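Local atomic coordinates of alpha-glucosidase (Pseudoalteromonas sp. K8, PDB entry 5HQA), a protein that hydrolyses alpha-glucosides as a calcium-containing glycoside hydrolase of family 97 that is activated by chloride and binds the inhibitor acarbose. Residues A[517-530]-A[543-555]. Numbering follows the deposited sequence. Where two conformers were deposited one is given.
Sequences LALYVVLYSPIQMA and AFQFIQDVPTDWQ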
ATOM      1  N   LEU A 517      -8.131  12.170  13.119  1.00 11.66           N
ATOM      2  CA  LEU A 517      -9.317  12.226  12.265  1.00 11.26           C
ATOM      3  C   LEU A 517      -8.935  12.414  10.800  1.00 12.27           C
ATOM      4  O   LEU A 517      -9.522  11.786   9.907  1.00 12.93           O
ATOM      5  CB  LEU A 517     -10.231  13.360  12.719  1.00 11.72           C
ATOM      6  CG  LEU A 517     -10.748  13.273  14.150  1.00 13.22           C
ATOM      7  CD1 LEU A 517     -11.589  14.493  14.472  1.00 13.61           C
ATOM      8  CD2 LEU A 517     -11.553  11.998  14.333  1.00 12.79           C
ATOM      9  N   ALA A 518      -7.952  13.276  10.540  1.00 13.07           N
ATOM     10  CA  ALA A 518      -7.536  13.551   9.170  1.00 11.44           C
ATOM     11  C   ALA A 518      -7.069  12.291   8.445  1.00 12.80           C
ATOM     12  O   ALA A 518      -7.183  12.207   7.214  1.00 11.54           O
ATOM     13  CB  ALA A 518      -6.427  14.601   9.176  1.00 10.65           C
ATOM     14  N   LEU A 519      -6.541  11.305   9.182  1.00 12.18           N
ATOM     15  CA  LEU A 519      -6.021  10.096   8.540  1.00 10.20           C
ATOM     16  C   LEU A 519      -7.071   9.399   7.685  1.00 12.81           C
ATOM     17  O   LEU A 519      -6.725   8.724   6.711  1.00 13.60           O
ATOM     18  CB  LEU A 519      -5.502   9.119   9.589  1.00  9.74           C
ATOM     19  CG  LEU A 519      -4.328   9.590  10.440  1.00 12.03           C
ATOM     20  CD1 LEU A 519      -3.901   8.485  11.406  1.00 11.73           C
ATOM     21  CD2 LEU A 519      -3.169  10.027   9.552  1.00 14.36           C
ATOM     22  N   TYR A 520      -8.353   9.522   8.042  1.00 10.93           N
ATOM     23  CA  TYR A 520      -9.391   8.813   7.302  1.00 10.59           C
ATOM     24  C   TYR A 520      -9.551   9.344   5.889  1.00 13.61           C
ATOM     25  O   TYR A 520     -10.125   8.653   5.039  1.00 15.20           O
ATOM     26  CB  TYR A 520     -10.728   8.884   8.063  1.00 11.67           C
ATOM     27  CG  TYR A 520     -10.704   7.997   9.287  1.00 11.38           C
ATOM     28  CD1 TYR A 520     -11.095   6.669   9.210  1.00 12.58           C
ATOM     29  CD2 TYR A 520     -10.231   8.472  10.498  1.00 11.85           C
ATOM     30  CE1 TYR A 520     -11.043   5.841  10.313  1.00 14.06           C
ATOM     31  CE2 TYR A 520     -10.168   7.649  11.611  1.00 12.38           C
ATOM     32  CZ  TYR A 520     -10.577   6.335  11.513  1.00 13.50           C
ATOM     33  OH  TYR A 520     -10.510   5.517  12.614  1.00 13.21           O
ATOM     34  N   VAL A 521      -9.077  10.556   5.617  1.00 11.50           N
ATOM     35  CA  VAL A 521      -9.094  11.085   4.268  1.00 12.38           C
ATOM     36  C   VAL A 521      -7.700  11.114   3.652  1.00 13.16           C
ATOM     37  O   VAL A 521      -7.577  10.996   2.429  1.00 14.41           O
ATOM     38  CB  VAL A 521      -9.743  12.486   4.227  1.00 11.57           C
ATOM     39  CG1 VAL A 521     -10.023  12.911   2.776  1.00 11.35           C
ATOM     40  CG2 VAL A 521     -11.030  12.493   5.044  1.00 12.12           C
ATOM     41  N   VAL A 522      -6.645  11.226   4.461  1.00 12.67           N
ATOM     42  CA  VAL A 522      -5.301  11.304   3.900  1.00 11.82           C
ATOM     43  C   VAL A 522      -4.815   9.938   3.425  1.00 14.16           C
ATOM     44  O   VAL A 522      -4.205   9.830   2.355  1.00 14.86           O
ATOM     45  CB  VAL A 522      -4.336  11.926   4.927  1.00 13.08           C
ATOM     46  CG1 VAL A 522      -2.893  11.751   4.467  1.00 12.42           C
ATOM     47  CG2 VAL A 522      -4.657  13.397   5.116  1.00 14.70           C
ATOM     48  N   LEU A 523      -5.053   8.873   4.198  1.00 11.17           N
ATOM     49  CA  LEU A 523      -4.516   7.548   3.869  1.00 11.91           C
ATOM     50  C   LEU A 523      -5.635   6.684   3.305  1.00 13.85           C
ATOM     51  O   LEU A 523      -6.511   6.237   4.051  1.00 14.19           O
ATOM     52  CB  LEU A 523      -3.887   6.884   5.091  1.00 12.17           C
ATOM     53  CG  LEU A 523      -2.690   7.593   5.724  1.00 14.57           C
ATOM     54  CD1 LEU A 523      -2.221   6.803   6.948  1.00 14.10           C
ATOM     55  CD2 LEU A 523      -1.550   7.770   4.718  1.00 13.29           C
ATOM     56  N   TYR A 524      -5.604   6.442   1.996  1.00 11.01           N
ATOM     57  CA  TYR A 524      -6.686   5.699   1.366  1.00  9.83           C
ATOM     58  C   TYR A 524      -6.631   4.219   1.747  1.00 13.44           C
ATOM     59  O   TYR A 524      -5.568   3.589   1.702  1.00 13.15           O
ATOM     60  CB  TYR A 524      -6.643   5.842  -0.158  1.00 11.67           C
ATOM     61  CG  TYR A 524      -7.607   4.858  -0.779  1.00 14.82           C
ATOM     62  CD1 TYR A 524      -8.974   4.941  -0.511  1.00 13.36           C
ATOM     63  CD2 TYR A 524      -7.153   3.805  -1.571  1.00 14.53           C
ATOM     64  CE1 TYR A 524      -9.868   4.019  -1.031  1.00 11.97           C
ATOM     65  CE2 TYR A 524      -8.045   2.879  -2.103  1.00 14.68           C
ATOM     66  CZ  TYR A 524      -9.395   2.996  -1.821  1.00 12.46           C
ATOM     67  OH  TYR A 524     -10.273   2.083  -2.330  1.00 15.39           O
ATOM     68  N   SER A 525      -7.793   3.660   2.111  1.00 12.02           N
ATOM     69  CA  SER A 525      -7.979   2.219   2.210  1.00 11.09           C
ATOM     70  C   SER A 525      -9.463   1.921   2.090  1.00 11.44           C
ATOM     71  O   SER A 525     -10.276   2.680   2.640  1.00 12.02           O
ATOM     72  CB  SER A 525      -7.434   1.673   3.533  1.00 13.10           C
ATOM     73  OG  SER A 525      -7.633   0.272   3.611  1.00 14.32           O
ATOM     74  N   PRO A 526      -9.863   0.857   1.380  1.00 11.78           N
ATOM     75  CA  PRO A 526     -11.303   0.561   1.269  1.00 11.35           C
ATOM     76  C   PRO A 526     -11.906   0.080   2.572  1.00 11.51           C
ATOM     77  O   PRO A 526     -13.128   0.192   2.753  1.00 15.23           O
ATOM     78  CB  PRO A 526     -11.357  -0.529   0.191  1.00 12.16           C
ATOM     79  CG  PRO A 526     -10.028  -1.210   0.306  1.00 11.11           C
ATOM     80  CD  PRO A 526      -9.047  -0.111   0.627  1.00 11.23           C
ATOM     81  N   ILE A 527     -11.098  -0.464   3.477  1.00 11.21           N
ATOM     82  CA  ILE A 527     -11.526  -0.710   4.848  1.00 13.58           C
ATOM     83  C   ILE A 527     -10.671   0.159   5.754  1.00 13.63           C
ATOM     84  O   ILE A 527      -9.452   0.246   5.574  1.00 12.74           O
ATOM     85  CB  ILE A 527     -11.456  -2.198   5.252  1.00 13.45           C
ATOM     86  CG1 ILE A 527     -10.060  -2.780   5.049  1.00 13.76           C
ATOM     87  CG2 ILE A 527     -12.505  -3.008   4.486  1.00 14.65           C
ATOM     88  CD1 ILE A 527      -9.885  -4.143   5.714  1.00 15.63           C
ATOM     89  N   GLN A 528     -11.324   0.844   6.684  1.00 12.54           N
ATOM     90  CA  GLN A 528     -10.672   1.735   7.627  1.00 12.81           C
ATOM     91  C   GLN A 528     -11.042   1.278   9.025  1.00 12.71           C
ATOM     92  O   GLN A 528     -12.226   1.115   9.335  1.00 12.09           O
ATOM     93  CB  GLN A 528     -11.107   3.190   7.414  1.00 13.57           C
ATOM     94  CG  GLN A 528     -10.624   3.824   6.085  1.00 13.06           C
ATOM     95  CD  GLN A 528      -9.164   4.279   6.139  1.00 17.88           C
ATOM     96  OE1 GLN A 528      -8.392   3.855   7.005  1.00 18.99           O
ATOM     97  NE2 GLN A 528      -8.781   5.142   5.204  1.00 17.03           N
ATOM     98  N   MET A 529     -10.043   1.057   9.862  1.00 10.91           N
ATOM     99  CA  MET A 529     -10.317   0.695  11.240  1.00 11.17           C
ATOM    100  C   MET A 529     -10.516   1.947  12.070  1.00 13.08           C
ATOM    101  O   MET A 529      -9.854   2.961  11.851  1.00 14.03           O
ATOM    102  CB  MET A 529      -9.175  -0.138  11.823  1.00 11.79           C
ATOM    103  CG  MET A 529      -9.575  -0.884  13.077  1.00 12.67           C
ATOM    104  SD  MET A 529      -8.171  -1.857  13.658  1.00 15.31           S
ATOM    105  CE  MET A 529      -8.982  -2.885  14.888  1.00 15.88           C
ATOM    106  N   ALA A 530     -11.452   1.875  13.004  1.00 11.84           N
ATOM    107  CA  ALA A 530     -11.432   2.739  14.177  1.00 12.10           C
ATOM    108  C   ALA A 530     -10.708   1.916  15.231  1.00 13.59           C
ATOM    109  O   ALA A 530     -11.298   1.037  15.861  1.00 14.13           O
ATOM    110  CB  ALA A 530     -12.837   3.146  14.607  1.00 12.33           C
ATOM    111  N   ALA A 543     -15.986  14.326  18.496  1.00 15.59           N
ATOM    112  CA  ALA A 543     -14.919  13.952  17.574  1.00 14.11           C
ATOM    113  C   ALA A 543     -15.246  12.647  16.869  1.00 14.68           C
ATOM    114  O   ALA A 543     -14.959  12.485  15.675  1.00 13.59           O
ATOM    115  CB  ALA A 543     -13.593  13.831  18.330  1.00 15.54           C
ATOM    116  N   PHE A 544     -15.843  11.698  17.596  1.00 14.22           N
ATOM    117  CA  PHE A 544     -16.160  10.396  17.020  1.00 15.47           C
ATOM    118  C   PHE A 544     -17.136  10.518  15.857  1.00 17.82           C
ATOM    119  O   PHE A 544     -17.155   9.654  14.970  1.00 15.84           O
ATOM    120  CB  PHE A 544     -16.734   9.488  18.113  1.00 15.75           C
ATOM    121  CG  PHE A 544     -16.848   8.036  17.714  1.00 17.62           C
ATOM    122  CD1 PHE A 544     -15.809   7.397  17.057  1.00 20.07           C
ATOM    123  CD2 PHE A 544     -17.985   7.305  18.041  1.00 22.78           C
ATOM    124  CE1 PHE A 544     -15.908   6.060  16.714  1.00 21.17           C
ATOM    125  CE2 PHE A 544     -18.094   5.966  17.699  1.00 21.27           C
ATOM    126  CZ  PHE A 544     -17.056   5.348  17.029  1.00 20.16           C
ATOM    127  N   GLN A 545     -17.945  11.584  15.836  1.00 14.73           N
ATOM    128  CA  GLN A 545     -18.917  11.758  14.758  1.00 15.01           C
ATOM    129  C   GLN A 545     -18.244  11.796  13.387  1.00 16.12           C
ATOM    130  O   GLN A 545     -18.818  11.306  12.404  1.00 16.11           O
ATOM    131  CB  GLN A 545     -19.740  13.028  14.985  1.00 15.52           C
ATOM    132  CG  GLN A 545     -20.918  13.170  14.027  1.00 19.75           C
ATOM    133  CD  GLN A 545     -21.958  12.081  14.224  1.00 23.93           C
ATOM    134  OE1 GLN A 545     -22.504  11.910  15.319  1.00 24.19           O
ATOM    135  NE2 GLN A 545     -22.232  11.330  13.164  1.00 21.79           N
ATOM    136  N   PHE A 546     -17.030  12.350  13.289  1.00 14.04           N
ATOM    137  CA  PHE A 546     -16.375  12.353  11.985  1.00 13.89           C
ATOM    138  C   PHE A 546     -16.089  10.937  11.508  1.00 16.15           C
ATOM    139  O   PHE A 546     -16.280  10.621  10.328  1.00 15.57           O
ATOM    140  CB  PHE A 546     -15.075  13.150  11.997  1.00 13.44           C
ATOM    141  CG  PHE A 546     -14.444  13.221  10.638  1.00 13.07           C
ATOM    142  CD1 PHE A 546     -14.961  14.082   9.673  1.00 14.40           C
ATOM    143  CD2 PHE A 546     -13.387  12.384  10.296  1.00 14.61           C
ATOM    144  CE1 PHE A 546     -14.408  14.133   8.391  1.00 12.87           C
ATOM    145  CE2 PHE A 546     -12.831  12.428   9.021  1.00 14.19           C
ATOM    146  CZ  PHE A 546     -13.347  13.303   8.067  1.00 13.81           C
ATOM    147  N   ILE A 547     -15.615  10.071  12.407  1.00 14.70           N
ATOM    148  CA  ILE A 547     -15.335   8.691  12.027  1.00 14.08           C
ATOM    149  C   ILE A 547     -16.624   7.975  11.643  1.00 16.95           C
ATOM    150  O   ILE A 547     -16.651   7.176  10.700  1.00 15.79           O
ATOM    151  CB  ILE A 547     -14.599   7.965  13.168  1.00 15.02           C
ATOM    152  CG1 ILE A 547     -13.279   8.672  13.472  1.00 12.39           C
ATOM    153  CG2 ILE A 547     -14.352   6.505  12.804  1.00 14.55           C
ATOM    154  CD1 ILE A 547     -12.452   8.004  14.584  1.00 15.04           C
ATOM    155  N   GLN A 548     -17.714   8.253  12.362  1.00 16.62           N
ATOM    156  CA  GLN A 548     -18.995   7.665  11.995  1.00 16.37           C
ATOM    157  C   GLN A 548     -19.448   8.128  10.623  1.00 17.24           C
ATOM    158  O   GLN A 548     -20.083   7.364   9.889  1.00 17.78           O
ATOM    159  CB  GLN A 548     -20.056   8.022  13.026  1.00 15.10           C
ATOM    160  CG  GLN A 548     -19.851   7.376  14.378  1.00 15.17           C
ATOM    161  CD  GLN A 548     -20.892   7.843  15.361  1.00 25.54           C
ATOM    162  OE1 GLN A 548     -20.697   8.838  16.053  1.00 28.72           O
ATOM    163  NE2 GLN A 548     -22.023   7.154  15.401  1.00 24.32           N
ATOM    164  N   ASP A 549     -19.143   9.379  10.262  1.00 15.85           N
ATOM    165  CA  ASP A 549     -19.642   9.931   9.007  1.00 16.83           C
ATOM    166  C   ASP A 549     -18.798   9.517   7.805  1.00 15.42           C
ATOM    167  O   ASP A 549     -19.335   9.363   6.702  1.00 17.18           O
ATOM    168  CB  ASP A 549     -19.685  11.461   9.063  1.00 16.87           C
ATOM    169  CG  ASP A 549     -20.819  12.004   9.924  1.00 20.64           C
ATOM    170  OD1 ASP A 549     -21.685  11.227  10.398  1.00 21.28           O
ATOM    171  OD2 ASP A 549     -20.846  13.243  10.102  1.00 21.42           O
ATOM    172  N   VAL A 550     -17.492   9.345   7.978  1.00 14.80           N
ATOM    173  CA  VAL A 550     -16.597   9.367   6.821  1.00 13.70           C
ATOM    174  C   VAL A 550     -16.732   8.075   6.015  1.00 15.09           C
ATOM    175  O   VAL A 550     -16.771   6.979   6.593  1.00 14.34           O
ATOM    176  CB  VAL A 550     -15.143   9.629   7.259  1.00 13.76           C
ATOM    177  CG1 VAL A 550     -14.568   8.464   8.099  1.00 13.65           C
ATOM    178  CG2 VAL A 550     -14.252   9.956   6.051  1.00 12.31           C
ATOM    179  N   PRO A 551     -16.825   8.152   4.688  1.00 15.53           N
ATOM    180  CA  PRO A 551     -16.844   6.944   3.854  1.00 14.85           C
ATOM    181  C   PRO A 551     -15.425   6.420   3.634  1.00 15.36           C
ATOM    182  O   PRO A 551     -14.437   7.020   4.069  1.00 13.72           O
ATOM    183  CB  PRO A 551     -17.483   7.429   2.551  1.00 17.94           C
ATOM    184  CG  PRO A 551     -17.152   8.886   2.484  1.00 17.44           C
ATOM    185  CD  PRO A 551     -17.077   9.377   3.910  1.00 15.76           C
ATOM    186  N   THR A 552     -15.340   5.257   2.969  1.00 13.83           N
ATOM    187  CA  THR A 552     -14.062   4.641   2.625  1.00 15.01           C
ATOM    188  C   THR A 552     -13.978   4.332   1.132  1.00 16.60           C
ATOM    189  O   THR A 552     -13.056   3.626   0.699  1.00 14.67           O
ATOM    190  CB  THR A 552     -13.824   3.350   3.422  1.00 13.58           C
ATOM    191  OG1 THR A 552     -14.714   2.330   2.953  1.00 13.96           O
ATOM    192  CG2 THR A 552     -14.060   3.568   4.915  1.00 12.36           C
ATOM    193  N   ASP A 553     -14.914   4.834   0.342  1.00 14.56           N
ATOM    194  CA  ASP A 553     -14.997   4.519  -1.075  1.00 14.63           C
ATOM    195  C   ASP A 553     -15.345   5.811  -1.797  1.00 17.04           C
ATOM    196  O   ASP A 553     -16.277   6.516  -1.398  1.00 15.91           O
ATOM    197  CB  ASP A 553     -16.052   3.434  -1.316  1.00 16.02           C
ATOM    198  CG  ASP A 553     -15.980   2.844  -2.710  1.00 20.82           C
ATOM    199  OD1 ASP A 553     -17.039   2.405  -3.207  1.00 23.67           O
ATOM    200  OD2 ASP A 553     -14.875   2.814  -3.303  1.00 18.18           O
ATOM    201  N   TRP A 554     -14.591   6.135  -2.841  1.00 14.31           N
ATOM    202  CA  TRP A 554     -14.572   7.492  -3.353  1.00 13.24           C
ATOM    203  C   TRP A 554     -14.788   7.484  -4.852  1.00 16.44           C
ATOM    204  O   TRP A 554     -14.205   6.661  -5.565  1.00 17.42           O
ATOM    205  CB  TRP A 554     -13.231   8.166  -3.034  1.00 12.69           C
ATOM    206  CG  TRP A 554     -12.835   8.042  -1.589  1.00 12.32           C
ATOM    207  CD1 TRP A 554     -11.953   7.142  -1.046  1.00 13.18           C
ATOM    208  CD2 TRP A 554     -13.307   8.847  -0.504  1.00 12.35           C
ATOM    209  NE1 TRP A 554     -11.852   7.339   0.313  1.00 12.36           N
ATOM    210  CE2 TRP A 554     -12.675   8.379   0.671  1.00 13.19           C
ATOM    211  CE3 TRP A 554     -14.217   9.911  -0.409  1.00 13.76           C
ATOM    212  CZ2 TRP A 554     -12.910   8.949   1.924  1.00 12.55           C
ATOM    213  CZ3 TRP A 554     -14.445  10.484   0.841  1.00 13.99           C
ATOM    214  CH2 TRP A 554     -13.793   9.997   1.989  1.00 12.75           C
ATOM    215  N   GLN A 555     -15.631   8.396  -5.344  0.62 15.15           N
ATOM    216  CA  GLN A 555     -15.718   8.510  -6.794  0.62 16.71           C
ATOM    217  C   GLN A 555     -14.614   9.382  -7.375  0.62 16.02           C
ATOM    218  O   GLN A 555     -14.293   9.233  -8.559  0.62 16.35           O
ATOM    219  CB  GLN A 555     -17.089   9.031  -7.234  0.62 20.27           C
ATOM    220  CG  GLN A 555     -17.582  10.270  -6.547  0.62 24.26           C
ATOM    221  CD  GLN A 555     -18.863  10.773  -7.195  0.62 27.93           C
ATOM    222  OE1 GLN A 555     -18.923  10.912  -8.417  0.62 30.73           O
ATOM    223  NE2 GLN A 555     -19.897  11.017  -6.390  0.62 16.67           N
TER
HETATM  224  O   HOH W   1     -11.744   6.600   4.561  1.00 15.52           O
HETATM  225  O   HOH W   2     -12.800   2.055  -1.511  1.00 12.23           O
HETATM  226  O   HOH W   3     -10.658   5.466   2.254  1.00 14.39           O
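With its CG anti to the carbonyl carbon (chi1 -73°), Tyr520 swings its ring off helix 517-522 against Ile547 and Val550 of segment 543-555. CG1 and CD1 of Ile547 press on the phenol end of this ring, CD1 reaching Tyr520 CE2 at 3.8 Å, and Val550 CG1 lies against Tyr520 CB at 3.9 Å. The phenol is fixed at its far end by a hydrogen bond from Tyr520 OH to Met529 O (2.7 Å), which ties the helix to strand 527-529. One turn earlier, Leu517 crosses Ile547 at about a right angle and rests its CD2 on CG1 of that residue. Phe546, with CG anti to its backbone N, is directed toward helix 517-522 and receives Val521 CG2 at the ring edge, while Tyr616 meets it edge-to-face.

Beyond the helices, polar contacts join the apolar ones. Thr552 OG1 donates to Pro526 O (2.7 Å), standing 42° above the carbonyl plane, and its CG2 packs against Gln528 CG at 3.6 Å. Bending at chi2, Gln528 turns NE2 back to Leu523 O, almost in line with the carbonyl. The rims of Tyr524 and Trp554 meet with steeply inclined planes, neither covering the other's face; Trp554 also opens the C-terminal beta-sheet. Three waters link the same seam: one joins Tyr520 O to Pro551 O, another Tyr524 OH to Thr552 O and Asp553 OD2, and a third accepts from Trp554 NE1 and can donate to Ser525 O.

The two helices run nearly parallel, 19° apart with axes 9.9 Å from each other, and strand 527-529 pairs with strand 264-269, as expected where the last strand closes the (beta/alpha)8-type barrel of the catalytic domain.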